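Local coordinates for DNA-binding protein HU (Anabaena sp., PDB 1P51), which wraps and bends DNA as a histone-like homodimer, stabilising it against denaturation, and is essential for heterocyst differentiation, at residues F50-R55 against A73-A78. Residues are numbered along the deposited sequence; the frame is centred on the assembly and turned at random.
Sequences FESRER and ATRVPA. With nucleotides of chain A.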
# COMPACT_ATOMS: atom_id res chain seq x y z
N PHE E 50 -4.89 -2.24 -3.87
CA PHE E 50 -4.52 -1.00 -4.54
C PHE E 50 -5.48 -0.74 -5.70
O PHE E 50 -5.92 -1.67 -6.37
CB PHE E 50 -3.08 -1.05 -5.06
CG PHE E 50 -2.07 -1.49 -4.04
CD1 PHE E 50 -1.75 -2.84 -3.89
CD2 PHE E 50 -1.41 -0.56 -3.24
CE1 PHE E 50 -0.82 -3.25 -2.95
CE2 PHE E 50 -0.47 -0.96 -2.30
CZ PHE E 50 -0.17 -2.31 -2.15
N GLU E 51 -5.78 0.54 -5.91
CA GLU E 51 -6.62 0.97 -7.03
C GLU E 51 -6.38 2.44 -7.33
O GLU E 51 -5.80 3.16 -6.52
CB GLU E 51 -8.11 0.72 -6.73
CG GLU E 51 -8.69 1.59 -5.61
CD GLU E 51 -10.20 1.50 -5.52
OE1 GLU E 51 -10.84 0.91 -6.42
OE2 GLU E 51 -10.76 2.04 -4.54
N SER E 52 -6.80 2.87 -8.51
CA SER E 52 -6.80 4.28 -8.86
C SER E 52 -8.10 4.93 -8.42
O SER E 52 -9.15 4.27 -8.38
CB SER E 52 -6.60 4.45 -10.37
OG SER E 52 -5.26 4.20 -10.75
N ARG E 53 -8.03 6.21 -8.08
CA ARG E 53 -9.21 6.99 -7.72
C ARG E 53 -9.14 8.35 -8.40
O ARG E 53 -8.09 9.01 -8.38
CB ARG E 53 -9.32 7.15 -6.21
CG ARG E 53 -10.05 5.99 -5.52
CD ARG E 53 -9.92 5.99 -4.00
NE ARG E 53 -9.99 4.64 -3.44
CZ ARG E 53 -9.68 4.32 -2.19
NH1 ARG E 53 -9.27 5.25 -1.33
NH2 ARG E 53 -9.78 3.06 -1.79
N GLU E 54 -10.25 8.75 -9.02
CA GLU E 54 -10.32 10.03 -9.71
C GLU E 54 -10.77 11.13 -8.76
O GLU E 54 -11.76 10.97 -8.03
CB GLU E 54 -11.26 9.94 -10.92
CG GLU E 54 -10.73 9.11 -12.08
CD GLU E 54 -10.62 9.90 -13.38
OE1 GLU E 54 -11.67 10.37 -13.88
OE2 GLU E 54 -9.49 10.04 -13.90
N ARG E 55 -10.03 12.23 -8.74
CA ARG E 55 -10.38 13.40 -7.95
C ARG E 55 -10.89 14.50 -8.88
O ARG E 55 -10.26 14.78 -9.89
CB ARG E 55 -9.18 13.93 -7.16
CG ARG E 55 -8.43 12.87 -6.36
CD ARG E 55 -8.12 13.29 -4.93
NE ARG E 55 -7.71 12.14 -4.11
CZ ARG E 55 -8.55 11.27 -3.56
NH1 ARG E 55 -9.86 11.39 -3.74
NH2 ARG E 55 -8.09 10.27 -2.84
N ALA E 73 -8.58 18.38 -12.05
CA ALA E 73 -8.91 16.99 -11.77
C ALA E 73 -7.71 16.09 -12.02
O ALA E 73 -6.87 16.40 -12.89
CB ALA E 73 -10.09 16.55 -12.61
N THR E 74 -7.62 15.00 -11.27
CA THR E 74 -6.49 14.08 -11.38
C THR E 74 -6.86 12.65 -10.98
O THR E 74 -7.98 12.40 -10.52
CB THR E 74 -5.28 14.60 -10.56
OG1 THR E 74 -4.13 13.77 -10.79
CG2 THR E 74 -5.54 14.48 -9.05
N ARG E 75 -5.92 11.73 -11.18
CA ARG E 75 -6.04 10.35 -10.72
C ARG E 75 -4.88 10.03 -9.78
O ARG E 75 -3.74 10.39 -10.06
CB ARG E 75 -6.06 9.39 -11.90
CG ARG E 75 -6.61 8.00 -11.58
CD ARG E 75 -7.04 7.20 -12.79
NE ARG E 75 -5.89 6.77 -13.58
CZ ARG E 75 -5.68 5.52 -14.00
NH1 ARG E 75 -6.54 4.55 -13.71
NH2 ARG E 75 -4.60 5.25 -14.71
N VAL E 76 -5.17 9.35 -8.67
CA VAL E 76 -4.16 9.06 -7.65
C VAL E 76 -4.16 7.58 -7.22
O VAL E 76 -5.21 6.93 -7.24
CB VAL E 76 -4.31 9.98 -6.40
CG1 VAL E 76 -4.09 11.44 -6.75
CG2 VAL E 76 -5.67 9.78 -5.71
N PRO E 77 -2.99 7.06 -6.83
CA PRO E 77 -2.90 5.72 -6.23
C PRO E 77 -3.53 5.70 -4.84
O PRO E 77 -3.31 6.60 -4.03
CB PRO E 77 -1.39 5.48 -6.14
CG PRO E 77 -0.78 6.48 -7.04
CD PRO E 77 -1.66 7.69 -6.95
N ALA E 78 -4.33 4.66 -4.57
CA ALA E 78 -4.99 4.52 -3.29
C ALA E 78 -4.78 3.12 -2.74
O ALA E 78 -4.41 2.20 -3.48
CB ALA E 78 -6.47 4.81 -3.43
P DT A 11 -11.82 9.35 -1.78
OP1 DT A 11 -10.77 8.81 -2.68
OP2 DT A 11 -13.24 9.30 -2.21
O5' DT A 11 -11.70 8.62 -0.36
C5' DT A 11 -10.45 8.51 0.32
C4' DT A 11 -10.68 8.08 1.76
O4' DT A 11 -11.14 9.22 2.52
C3' DT A 11 -11.75 7.00 1.94
O3' DT A 11 -11.15 5.71 2.14
C2' DT A 11 -12.56 7.46 3.15
C1' DT A 11 -11.87 8.74 3.63
N1 DT A 11 -12.81 9.80 4.13
C2 DT A 11 -12.71 10.26 5.43
O2 DT A 11 -11.88 9.87 6.24
N3 DT A 11 -13.63 11.23 5.77
C4 DT A 11 -14.62 11.77 4.96
O4 DT A 11 -15.39 12.63 5.38
C5 DT A 11 -14.68 11.25 3.62
C7 DT A 11 -15.70 11.74 2.64
C6 DT A 11 -13.79 10.30 3.28
P DT A 10 -13.37 14.97 -4.04
OP1 DT A 10 -12.21 14.44 -4.79
OP2 DT A 10 -14.62 15.28 -4.77
O5' DT A 10 -13.71 13.91 -2.88
C5' DT A 10 -13.23 14.09 -1.55
C4' DT A 10 -12.04 13.19 -1.26
O4' DT A 10 -11.33 13.68 -0.09
C3' DT A 10 -12.42 11.75 -0.94
O3' DT A 10 -11.43 10.87 -1.46
C2' DT A 10 -12.47 11.72 0.59
C1' DT A 10 -11.47 12.79 1.00
N1 DT A 10 -11.88 13.57 2.22
C2 DT A 10 -11.11 13.50 3.37
O2 DT A 10 -10.10 12.83 3.46
N3 DT A 10 -11.57 14.26 4.41
C4 DT A 10 -12.69 15.07 4.44
O4 DT A 10 -13.01 15.70 5.44
C5 DT A 10 -13.46 15.10 3.21
C7 DT A 10 -14.70 15.94 3.10
C6 DT A 10 -13.02 14.36 2.18
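Arg-53 lays one face of its guanidinium over the methyl of Ala-78, whose CB lies 3.5 Å from Arg-53 CZ and sits off-centre toward the rim of the group. The same guanidinium holds Glu-51 through NE and NH2 along one edge: NE, at 2.9 Å, and NH2 both donate to Glu-51 OE2, fixing the rotation of the plane. With an alanine here in place of the arginine, Glu-51 OE2 would probably be left without these two donors and the Ala-78 methyl without its flat cover. Farther along the same face, Arg-55 NE passes 3.5 Å from Val-76 CG2, the two side chains lying nearly perpendicular. A bend at chi2 (-133°) turns the chain of Arg-55 toward the DNA, where NH1 (2.9 Å) and NH2 (3.1 Å) both donate to OP1 of DT11 of chain A. The backbone carrying them belongs to the hairpin of strands 48-61 and 68-81, where it leaves the body of the HU dimer to become one of the two beta-arms that embrace DNA. Its antiparallel ladder pairs Glu-51 with Ala-78, Arg-53 with Val-76 and Arg-55 with Thr-74 through two backbone bonds each, the shortest running from Arg-55 N to Thr-74 O at 2.7 Å. On the reverse face Ser-52 OG stands over the guanidinium of Arg-75, 3.2 Å from NH1 but too poorly angled to bond. Both polar ends are instead tied to the close of helix 18-37, Ser-52 OG to Val-36 O and Arg-75 NH2 to Ser-37 O, while Val-89 of the second subunit packs on Ser-52.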